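Local coordinates for oxysterol-binding protein homolog 3 (Saccharomyces cerevisiae, PDB 4IC4), which transfers lipids between membranes in a hydrophobic pocket of its OSBP-related domain, coupled to phosphoinositides, and helps maintain sterol distribution, at residues A[147-155]-A[162-170]; A[74-85]-A[100-110]. All coordinates share one frame; numbering follows the deposited sequence.

Contact 1 (A[147-155]-A[162-170]); sequences RPPVFAFFA and CSYTVTPSQ
With CG set anti to the carbonyl carbon (chi1 -52°), the Phe151 ring is placed beside its own backbone N and meets Pro168 at about a right angle, CE2 edge first, with Pro168 CD near the ring plane at 3.6 Å. Phe153 takes the same first torsion, and its CE2 comes within 4.0 Å of Val166 CG1; the same methyl lies against Phe151 CB at 4.1 Å. Large flat side chains suit this face of the sheet because helix 71-76 packs on it, Ile71 and Leu72 touching Phe151.

The opposite face carries Ala152, Ser163 and Thr165 beside Phe154, whose ring stacks on Tyr374. Val150 CG1 meets the methyl CG2 of Thr165 at 3.7 Å, a branch-to-branch contact that leaves Thr165 OG1 to bond the backbone N of Trp372. Between the faces the backbones pair antiparallel, with Phe151 and Val166 exchanging two nearly straight hydrogen bonds (N-H...O 167° and 169°). Past them Pro149 cannot donate from its nitrogen, but its O accepts from Thr167 OG1 at 2.8 Å, a side-chain bond that extends the pairing toward Pro148.

Arg147, just before the paired residues, belongs with His146 to the site that binds phosphatidylinositol 4-phosphate. The whole is a beta hairpin of strands 150-157 and 160-172, part of the curved antiparallel barrel wall characteristic of the OSBP-related domain.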
loop_
_atom_site.group_PDB
_atom_site.type_symbol
_atom_site.label_atom_id
_atom_site.label_comp_id
_atom_site.label_asym_id
_atom_site.label_seq_id
_atom_site.Cartn_x
_atom_site.Cartn_y
_atom_site.Cartn_z
ATOM N N ARG A 147 -1.651 17.894 -5.260
ATOM C CA ARG A 147 -0.657 18.703 -4.562
ATOM C C ARG A 147 -1.255 19.206 -3.251
ATOM O O ARG A 147 -2.024 20.168 -3.238
ATOM C CB ARG A 147 -0.235 19.900 -5.427
ATOM C CG ARG A 147 0.529 19.535 -6.696
ATOM C CD ARG A 147 1.976 19.175 -6.395
ATOM N NE ARG A 147 2.750 20.333 -5.954
ATOM C CZ ARG A 147 3.187 21.298 -6.760
ATOM N NH1 ARG A 147 2.933 21.250 -8.060
ATOM N NH2 ARG A 147 3.873 22.320 -6.262
ATOM N N PRO A 148 -0.930 18.542 -2.131
ATOM C CA PRO A 148 -0.050 17.373 -2.039
ATOM C C PRO A 148 -0.817 16.108 -2.418
ATOM O O PRO A 148 -2.044 16.109 -2.443
ATOM C CB PRO A 148 0.352 17.375 -0.573
ATOM C CG PRO A 148 -0.910 17.812 0.087
ATOM C CD PRO A 148 -1.369 18.964 -0.788
ATOM N N PRO A 149 -0.102 15.016 -2.717
ATOM C CA PRO A 149 -0.800 13.781 -3.083
ATOM C C PRO A 149 -1.567 13.191 -1.907
ATOM O O PRO A 149 -1.028 13.049 -0.809
ATOM C CB PRO A 149 0.331 12.870 -3.537
ATOM C CG PRO A 149 1.465 13.300 -2.651
ATOM C CD PRO A 149 1.358 14.811 -2.720
ATOM N N VAL A 150 -2.832 12.862 -2.140
ATOM C CA VAL A 150 -3.663 12.263 -1.108
ATOM C C VAL A 150 -4.420 11.112 -1.750
ATOM O O VAL A 150 -5.047 11.275 -2.798
ATOM C CB VAL A 150 -4.682 13.266 -0.517
ATOM C CG1 VAL A 150 -5.538 12.577 0.539
ATOM C CG2 VAL A 150 -3.950 14.447 0.106
ATOM N N PHE A 151 -4.343 9.948 -1.118
ATOM C CA PHE A 151 -5.011 8.754 -1.617
ATOM C C PHE A 151 -6.022 8.265 -0.587
ATOM O O PHE A 151 -5.724 8.193 0.611
ATOM C CB PHE A 151 -3.969 7.668 -1.895
ATOM C CG PHE A 151 -2.837 8.131 -2.764
ATOM C CD1 PHE A 151 -3.014 8.295 -4.135
ATOM C CD2 PHE A 151 -1.596 8.426 -2.209
ATOM C CE1 PHE A 151 -1.968 8.747 -4.945
ATOM C CE2 PHE A 151 -0.541 8.881 -3.012
ATOM C CZ PHE A 151 -0.731 9.041 -4.383
ATOM N N ALA A 152 -7.222 7.935 -1.051
ATOM C CA ALA A 152 -8.278 7.459 -0.164
ATOM C C ALA A 152 -8.578 5.998 -0.445
ATOM O O ALA A 152 -8.643 5.583 -1.606
ATOM C CB ALA A 152 -9.535 8.304 -0.347
ATOM N N PHE A 153 -8.754 5.226 0.625
ATOM C CA PHE A 153 -9.030 3.793 0.529
ATOM C C PHE A 153 -10.198 3.378 1.409
ATOM O O PHE A 153 -10.363 3.888 2.517
ATOM C CB PHE A 153 -7.816 2.973 0.984
ATOM C CG PHE A 153 -6.610 3.121 0.110
ATOM C CD1 PHE A 153 -6.291 2.148 -0.833
ATOM C CD2 PHE A 153 -5.799 4.245 0.216
ATOM C CE1 PHE A 153 -5.179 2.300 -1.663
ATOM C CE2 PHE A 153 -4.689 4.403 -0.609
ATOM C CZ PHE A 153 -4.382 3.428 -1.549
ATOM N N PHE A 154 -10.996 2.444 0.910
ATOM C CA PHE A 154 -12.114 1.896 1.666
ATOM C C PHE A 154 -12.186 0.410 1.349
ATOM O O PHE A 154 -12.476 0.028 0.215
ATOM C CB PHE A 154 -13.435 2.571 1.295
ATOM C CG PHE A 154 -14.611 2.088 2.107
ATOM C CD1 PHE A 154 -14.533 2.030 3.497
ATOM C CD2 PHE A 154 -15.795 1.708 1.488
ATOM C CE1 PHE A 154 -15.624 1.599 4.259
ATOM C CE2 PHE A 154 -16.893 1.277 2.238
ATOM C CZ PHE A 154 -16.804 1.224 3.627
ATOM N N ALA A 155 -11.902 -0.419 2.348
ATOM C CA ALA A 155 -11.929 -1.873 2.189
ATOM C C ALA A 155 -13.076 -2.416 3.026
ATOM O O ALA A 155 -13.265 -1.988 4.166
ATOM C CB ALA A 155 -10.606 -2.478 2.652
ATOM N N CYS A 162 -12.298 -1.015 6.604
ATOM C CA CYS A 162 -11.169 -0.159 6.916
ATOM C C CYS A 162 -11.134 1.047 5.990
ATOM O O CYS A 162 -11.351 0.918 4.787
ATOM C CB CYS A 162 -9.872 -0.958 6.777
ATOM S SG CYS A 162 -8.419 -0.156 7.485
ATOM N N SER A 163 -10.883 2.219 6.567
ATOM C CA SER A 163 -10.792 3.461 5.812
ATOM C C SER A 163 -9.388 4.020 6.020
ATOM O O SER A 163 -8.771 3.819 7.072
ATOM C CB SER A 163 -11.840 4.457 6.306
ATOM O OG SER A 163 -11.645 4.742 7.680
ATOM N N TYR A 164 -8.884 4.724 5.014
ATOM C CA TYR A 164 -7.536 5.261 5.085
ATOM C C TYR A 164 -7.381 6.434 4.133
ATOM O O TYR A 164 -7.708 6.329 2.958
ATOM C CB TYR A 164 -6.560 4.136 4.711
ATOM C CG TYR A 164 -5.069 4.367 4.926
ATOM C CD1 TYR A 164 -4.588 5.157 5.981
ATOM C CD2 TYR A 164 -4.136 3.659 4.153
ATOM C CE1 TYR A 164 -3.218 5.216 6.262
ATOM C CE2 TYR A 164 -2.777 3.714 4.424
ATOM C CZ TYR A 164 -2.321 4.485 5.480
ATOM O OH TYR A 164 -0.971 4.484 5.764
ATOM N N THR A 165 -6.915 7.559 4.658
ATOM C CA THR A 165 -6.651 8.754 3.858
ATOM C C THR A 165 -5.164 8.943 4.100
ATOM O O THR A 165 -4.741 9.213 5.229
ATOM C CB THR A 165 -7.447 9.973 4.359
ATOM O OG1 THR A 165 -8.849 9.739 4.163
ATOM C CG2 THR A 165 -7.037 11.216 3.593
ATOM N N VAL A 166 -4.366 8.809 3.048
ATOM C CA VAL A 166 -2.928 8.876 3.228
ATOM C C VAL A 166 -2.131 9.727 2.253
ATOM O O VAL A 166 -2.455 9.835 1.067
ATOM C CB VAL A 166 -2.363 7.446 3.207
ATOM C CG1 VAL A 166 -2.667 6.796 1.859
ATOM C CG2 VAL A 166 -0.879 7.454 3.455
ATOM N N THR A 167 -1.071 10.322 2.780
ATOM C CA THR A 167 -0.156 11.140 2.003
ATOM C C THR A 167 1.248 10.632 2.279
ATOM O O THR A 167 1.751 10.778 3.394
ATOM C CB THR A 167 -0.218 12.625 2.412
ATOM O OG1 THR A 167 -1.471 13.181 2.002
ATOM C CG2 THR A 167 0.918 13.410 1.749
ATOM N N PRO A 168 1.886 9.995 1.284
ATOM C CA PRO A 168 3.247 9.494 1.498
ATOM C C PRO A 168 4.174 10.694 1.628
ATOM O O PRO A 168 3.945 11.727 1.000
ATOM C CB PRO A 168 3.524 8.689 0.230
ATOM C CG PRO A 168 2.150 8.216 -0.179
ATOM C CD PRO A 168 1.314 9.454 0.038
ATOM N N SER A 169 5.206 10.571 2.453
ATOM C CA SER A 169 6.146 11.669 2.627
ATOM C C SER A 169 7.556 11.110 2.691
ATOM O O SER A 169 7.756 9.937 3.008
ATOM C CB SER A 169 5.840 12.451 3.906
ATOM O OG SER A 169 6.195 11.709 5.057
ATOM N N GLN A 170 8.528 11.962 2.393
ATOM C CA GLN A 170 9.923 11.557 2.397
ATOM C C GLN A 170 10.839 12.731 2.710
ATOM O O GLN A 170 10.567 13.869 2.323
ATOM C CB GLN A 170 10.284 10.975 1.032
ATOM C CG GLN A 170 9.865 11.873 -0.120
ATOM C CD GLN A 170 10.047 11.222 -1.474
ATOM O OE1 GLN A 170 9.651 11.780 -2.496
ATOM N NE2 GLN A 170 10.651 10.039 -1.490
#

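Contact 2 (A[74-85]-A[100-110]); sequences LISETFEYAPLL and AFAISFLSIYR
Phe101 is wedged between the turn 79-82 and the start of helix 83-88, where the helical layer of the OSBP-related domain folds back on itself: helices 71-76 and 83-88 meet helix 94-104 and the following 3-10 turns. This end is tight and mostly apolar, though Thr78 O comes within 3.1 Å of Phe101 CZ and a water lies over the ring face opposite Leu85. Leu85 lays CD1 over the centre of the Phe101 ring, a CH-pi contact 3.8 Å from the centroid, while Tyr81 O lies at the ring edge in its plane. Phe79 approaches obliquely, its CD1 3.7 Å from Phe101 CZ, planes at 47°. The ring reaches this niche because CG stands anti to the backbone N (chi1 176°), which sends it toward the turn. Leu84 fills the base, its CD1 against the backbone of Phe101 and the methyl of Ala100, a residue small enough to let the chains close. An alanine in place of Phe101 is likely to open a gap beneath Leu85 and leave Phe79 CD1 without the ring it packs on.

The other side is looser, wetter and polar. Ile108 CD1 still meets Leu74 CD1 at 3.7 Å, but no direct hydrogen bond joins the segments, and waters do the bridging. One water donates to both Thr78 O and Ser104 OG and accepts from Tyr81 N. Tyr81 lies alongside the serines, its CD2 3.5 Å from Ser104 CB, and its hydroxyl accepts from Gly286 N. Serines suit this buried, hydrated seam, where Trp283 packs on both: their small hydroxyls bond back to their own helical turns and still reach water. A second water donates to Glu80 OE1 and Ser107 OG, bonds Tyr81 OH and accepts from Arg110 NH1, at 2.9 Å.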
loop_
_atom_site.group_PDB
_atom_site.type_symbol
_atom_site.label_atom_id
_atom_site.label_comp_id
_atom_site.label_asym_id
_atom_site.label_seq_id
_atom_site.Cartn_x
_atom_site.Cartn_y
_atom_site.Cartn_z
ATOM N N LEU A 74 0.215 -0.191 -4.717
ATOM C CA LEU A 74 1.188 -0.445 -3.656
ATOM C C LEU A 74 0.525 -0.412 -2.282
ATOM O O LEU A 74 0.700 -1.323 -1.473
ATOM C CB LEU A 74 2.303 0.604 -3.678
ATOM C CG LEU A 74 3.194 0.571 -2.428
ATOM C CD1 LEU A 74 4.007 -0.709 -2.419
ATOM C CD2 LEU A 74 4.114 1.783 -2.402
ATOM N N ILE A 75 -0.236 0.641 -2.011
ATOM C CA ILE A 75 -0.883 0.747 -0.712
ATOM C C ILE A 75 -1.924 -0.358 -0.501
ATOM O O ILE A 75 -2.192 -0.757 0.635
ATOM C CB ILE A 75 -1.492 2.146 -0.529
ATOM C CG1 ILE A 75 -0.358 3.180 -0.559
ATOM C CG2 ILE A 75 -2.249 2.224 0.794
ATOM C CD1 ILE A 75 -0.824 4.619 -0.461
ATOM N N SER A 76 -2.490 -0.874 -1.589
ATOM C CA SER A 76 -3.459 -1.963 -1.481
ATOM C C SER A 76 -2.803 -3.227 -0.935
ATOM O O SER A 76 -3.491 -4.130 -0.461
ATOM C CB SER A 76 -4.087 -2.274 -2.842
ATOM O OG SER A 76 -4.901 -1.201 -3.272
ATOM N N GLU A 77 -1.474 -3.298 -1.011
ATOM C CA GLU A 77 -0.759 -4.460 -0.495
ATOM C C GLU A 77 -0.857 -4.494 1.025
ATOM O O GLU A 77 -0.510 -5.493 1.662
ATOM C CB GLU A 77 0.704 -4.439 -0.952
ATOM C CG GLU A 77 0.841 -4.622 -2.458
ATOM C CD GLU A 77 2.278 -4.640 -2.938
ATOM O OE1 GLU A 77 3.003 -5.620 -2.656
ATOM O OE2 GLU A 77 2.680 -3.662 -3.598
ATOM N N THR A 78 -1.334 -3.395 1.601
ATOM C CA THR A 78 -1.545 -3.318 3.041
ATOM C C THR A 78 -2.530 -4.431 3.417
ATOM O O THR A 78 -2.554 -4.894 4.558
ATOM C CB THR A 78 -2.159 -1.950 3.436
ATOM O OG1 THR A 78 -1.172 -0.923 3.278
ATOM C CG2 THR A 78 -2.646 -1.961 4.883
ATOM N N PHE A 79 -3.323 -4.868 2.442
ATOM C CA PHE A 79 -4.335 -5.898 2.666
ATOM C C PHE A 79 -3.986 -7.314 2.203
ATOM O O PHE A 79 -4.851 -8.188 2.153
ATOM C CB PHE A 79 -5.655 -5.439 2.037
ATOM C CG PHE A 79 -6.240 -4.232 2.707
ATOM C CD1 PHE A 79 -6.990 -4.366 3.875
ATOM C CD2 PHE A 79 -5.986 -2.957 2.218
ATOM C CE1 PHE A 79 -7.473 -3.248 4.544
ATOM C CE2 PHE A 79 -6.466 -1.827 2.881
ATOM C CZ PHE A 79 -7.211 -1.976 4.048
ATOM N N GLU A 80 -2.715 -7.547 1.885
ATOM C CA GLU A 80 -2.285 -8.872 1.454
ATOM C C GLU A 80 -2.675 -9.939 2.479
ATOM O O GLU A 80 -3.054 -11.050 2.109
ATOM C CB GLU A 80 -0.763 -8.910 1.248
ATOM C CG GLU A 80 -0.242 -10.286 0.838
ATOM C CD GLU A 80 1.273 -10.354 0.708
ATOM O OE1 GLU A 80 1.958 -9.317 0.861
ATOM O OE2 GLU A 80 1.779 -11.465 0.447
ATOM N N TYR A 81 -2.574 -9.597 3.763
ATOM C CA TYR A 81 -2.892 -10.546 4.828
ATOM C C TYR A 81 -4.183 -10.190 5.562
ATOM O O TYR A 81 -4.286 -10.311 6.792
ATOM C CB TYR A 81 -1.716 -10.628 5.809
ATOM C CG TYR A 81 -0.417 -11.044 5.151
ATOM C CD1 TYR A 81 -0.135 -12.387 4.884
ATOM C CD2 TYR A 81 0.522 -10.088 4.759
ATOM C CE1 TYR A 81 1.055 -12.766 4.238
ATOM C CE2 TYR A 81 1.708 -10.458 4.116
ATOM C CZ TYR A 81 1.968 -11.792 3.860
ATOM O OH TYR A 81 3.139 -12.141 3.224
ATOM N N ALA A 82 -5.169 -9.759 4.784
ATOM C CA ALA A 82 -6.481 -9.396 5.301
ATOM C C ALA A 82 -7.122 -10.485 6.169
ATOM O O ALA A 82 -7.897 -10.171 7.075
ATOM C CB ALA A 82 -7.413 -9.048 4.142
ATOM N N PRO A 83 -6.836 -11.776 5.894
ATOM C CA PRO A 83 -7.448 -12.815 6.733
ATOM C C PRO A 83 -7.131 -12.645 8.221
ATOM O O PRO A 83 -7.836 -13.178 9.077
ATOM C CB PRO A 83 -6.884 -14.105 6.148
ATOM C CG PRO A 83 -6.803 -13.774 4.686
ATOM C CD PRO A 83 -6.224 -12.373 4.690
ATOM N N LEU A 84 -6.066 -11.909 8.531
ATOM C CA LEU A 84 -5.712 -11.659 9.927
ATOM C C LEU A 84 -6.817 -10.843 10.593
ATOM O O LEU A 84 -7.112 -11.021 11.777
ATOM C CB LEU A 84 -4.394 -10.886 10.019
ATOM C CG LEU A 84 -3.107 -11.672 9.757
ATOM C CD1 LEU A 84 -1.936 -10.715 9.662
ATOM C CD2 LEU A 84 -2.880 -12.680 10.878
ATOM N N LEU A 85 -7.419 -9.935 9.831
ATOM C CA LEU A 85 -8.498 -9.110 10.363
ATOM C C LEU A 85 -9.726 -9.973 10.612
ATOM O O LEU A 85 -10.407 -9.831 11.631
ATOM C CB LEU A 85 -8.840 -7.980 9.389
ATOM C CG LEU A 85 -7.688 -7.007 9.123
ATOM C CD1 LEU A 85 -8.136 -5.932 8.144
ATOM C CD2 LEU A 85 -7.224 -6.390 10.439
ATOM N N ALA A 100 -0.603 -7.835 14.218
ATOM C CA ALA A 100 0.093 -8.628 13.209
ATOM C C ALA A 100 -0.227 -8.045 11.836
ATOM O O ALA A 100 0.653 -7.899 10.983
ATOM C CB ALA A 100 -0.361 -10.089 13.281
ATOM N N PHE A 101 -1.496 -7.715 11.623
ATOM C CA PHE A 101 -1.917 -7.139 10.352
ATOM C C PHE A 101 -1.199 -5.819 10.092
ATOM O O PHE A 101 -0.706 -5.580 8.993
ATOM C CB PHE A 101 -3.429 -6.901 10.348
ATOM C CG PHE A 101 -3.928 -6.219 9.102
ATOM C CD1 PHE A 101 -4.069 -6.931 7.913
ATOM C CD2 PHE A 101 -4.220 -4.861 9.110
ATOM C CE1 PHE A 101 -4.494 -6.294 6.746
ATOM C CE2 PHE A 101 -4.647 -4.213 7.945
ATOM C CZ PHE A 101 -4.784 -4.934 6.761
ATOM N N ALA A 102 -1.132 -4.969 11.113
ATOM C CA ALA A 102 -0.492 -3.663 10.989
ATOM C C ALA A 102 0.976 -3.729 10.585
ATOM O O ALA A 102 1.470 -2.862 9.864
ATOM C CB ALA A 102 -0.635 -2.892 12.296
ATOM N N ILE A 103 1.672 -4.757 11.056
ATOM C CA ILE A 103 3.086 -4.935 10.755
ATOM C C ILE A 103 3.330 -5.695 9.449
ATOM O O ILE A 103 4.334 -5.469 8.769
ATOM C CB ILE A 103 3.781 -5.716 11.898
ATOM C CG1 ILE A 103 3.720 -4.904 13.193
ATOM C CG2 ILE A 103 5.223 -6.031 11.524
ATOM C CD1 ILE A 103 4.162 -5.678 14.425
ATOM N N SER A 104 2.400 -6.578 9.094
ATOM C CA SER A 104 2.558 -7.426 7.917
ATOM C C SER A 104 2.928 -6.773 6.596
ATOM O O SER A 104 3.677 -7.361 5.815
ATOM C CB SER A 104 1.306 -8.287 7.710
ATOM O OG SER A 104 0.182 -7.505 7.356
ATOM N N PHE A 105 2.427 -5.572 6.336
ATOM C CA PHE A 105 2.720 -4.923 5.066
ATOM C C PHE A 105 4.217 -4.717 4.828
ATOM O O PHE A 105 4.661 -4.656 3.681
ATOM C CB PHE A 105 1.994 -3.578 4.958
ATOM C CG PHE A 105 2.718 -2.451 5.618
ATOM C CD1 PHE A 105 2.715 -2.316 7.000
ATOM C CD2 PHE A 105 3.445 -1.538 4.856
ATOM C CE1 PHE A 105 3.425 -1.290 7.617
ATOM C CE2 PHE A 105 4.162 -0.507 5.463
ATOM C CZ PHE A 105 4.151 -0.383 6.849
ATOM N N LEU A 106 4.994 -4.605 5.903
ATOM C CA LEU A 106 6.434 -4.398 5.770
ATOM C C LEU A 106 7.119 -5.536 5.024
ATOM O O LEU A 106 8.144 -5.332 4.375
ATOM C CB LEU A 106 7.084 -4.256 7.148
ATOM C CG LEU A 106 6.749 -2.998 7.940
ATOM C CD1 LEU A 106 7.246 -3.164 9.372
ATOM C CD2 LEU A 106 7.391 -1.787 7.279
ATOM N N SER A 107 6.538 -6.727 5.110
ATOM C CA SER A 107 7.105 -7.916 4.484
ATOM C C SER A 107 7.320 -7.849 2.976
ATOM O O SER A 107 8.078 -8.651 2.429
ATOM C CB SER A 107 6.247 -9.146 4.814
ATOM O OG SER A 107 4.951 -9.045 4.243
ATOM N N ILE A 108 6.662 -6.917 2.291
ATOM C CA ILE A 108 6.851 -6.841 0.843
ATOM C C ILE A 108 8.262 -6.380 0.490
ATOM O O ILE A 108 8.685 -6.487 -0.658
ATOM C CB ILE A 108 5.825 -5.895 0.150
ATOM C CG1 ILE A 108 5.998 -4.454 0.632
ATOM C CG2 ILE A 108 4.409 -6.403 0.399
ATOM C CD1 ILE A 108 5.154 -3.450 -0.144
ATOM N N TYR A 109 8.991 -5.885 1.485
ATOM C CA TYR A 109 10.350 -5.412 1.261
ATOM C C TYR A 109 11.396 -6.419 1.726
ATOM O O TYR A 109 12.577 -6.084 1.818
ATOM C CB TYR A 109 10.560 -4.080 1.982
ATOM C CG TYR A 109 9.628 -2.996 1.501
ATOM C CD1 TYR A 109 9.693 -2.536 0.190
ATOM C CD2 TYR A 109 8.653 -2.458 2.345
ATOM C CE1 TYR A 109 8.813 -1.568 -0.282
ATOM C CE2 TYR A 109 7.761 -1.485 1.882
ATOM C CZ TYR A 109 7.850 -1.049 0.564
ATOM O OH TYR A 109 6.975 -0.109 0.072
ATOM N N ARG A 110 10.975 -7.649 2.007
ATOM C CA ARG A 110 11.931 -8.652 2.467
ATOM C C ARG A 110 12.994 -8.935 1.415
ATOM O O ARG A 110 14.164 -9.133 1.753
ATOM C CB ARG A 110 11.221 -9.938 2.916
ATOM C CG ARG A 110 10.355 -10.672 1.901
ATOM C CD ARG A 110 9.627 -11.773 2.671
ATOM N NE ARG A 110 8.787 -12.686 1.899
ATOM C CZ ARG A 110 7.576 -12.397 1.429
ATOM N NH1 ARG A 110 7.047 -11.197 1.622
ATOM N NH2 ARG A 110 6.863 -13.338 0.823
HETATM O O HOH W 1 -0.992 -3.901 6.855
HETATM O O HOH W 2 -1.510 -7.316 5.045
HETATM O O HOH W 3 4.300 -10.246 1.916
HETATM O O HOH W 4 4.069 -13.008 0.152
#

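Contact 2 is somewhat more buried, though both mix buried and partly exposed residues, and contact 1 runs toward the phosphoinositide site at Arg147. They share no element, yet they meet: Ile75 CB of segment 74-85 lies 3.3 Å from Phe153 CZ, and Phe79 CZ reaches Ala155 CB at 3.7 Å. The helical layer thus rests on the aromatic face of the hairpin, with Ile75 turned from contact 2 into contact 1. Their chemistry follows from their place. Strand pairing in contact 1 is held by direct backbone hydrogen bonds, while helices and turns in contact 2 satisfy many polar groups locally and join through apolar packing and bridging water.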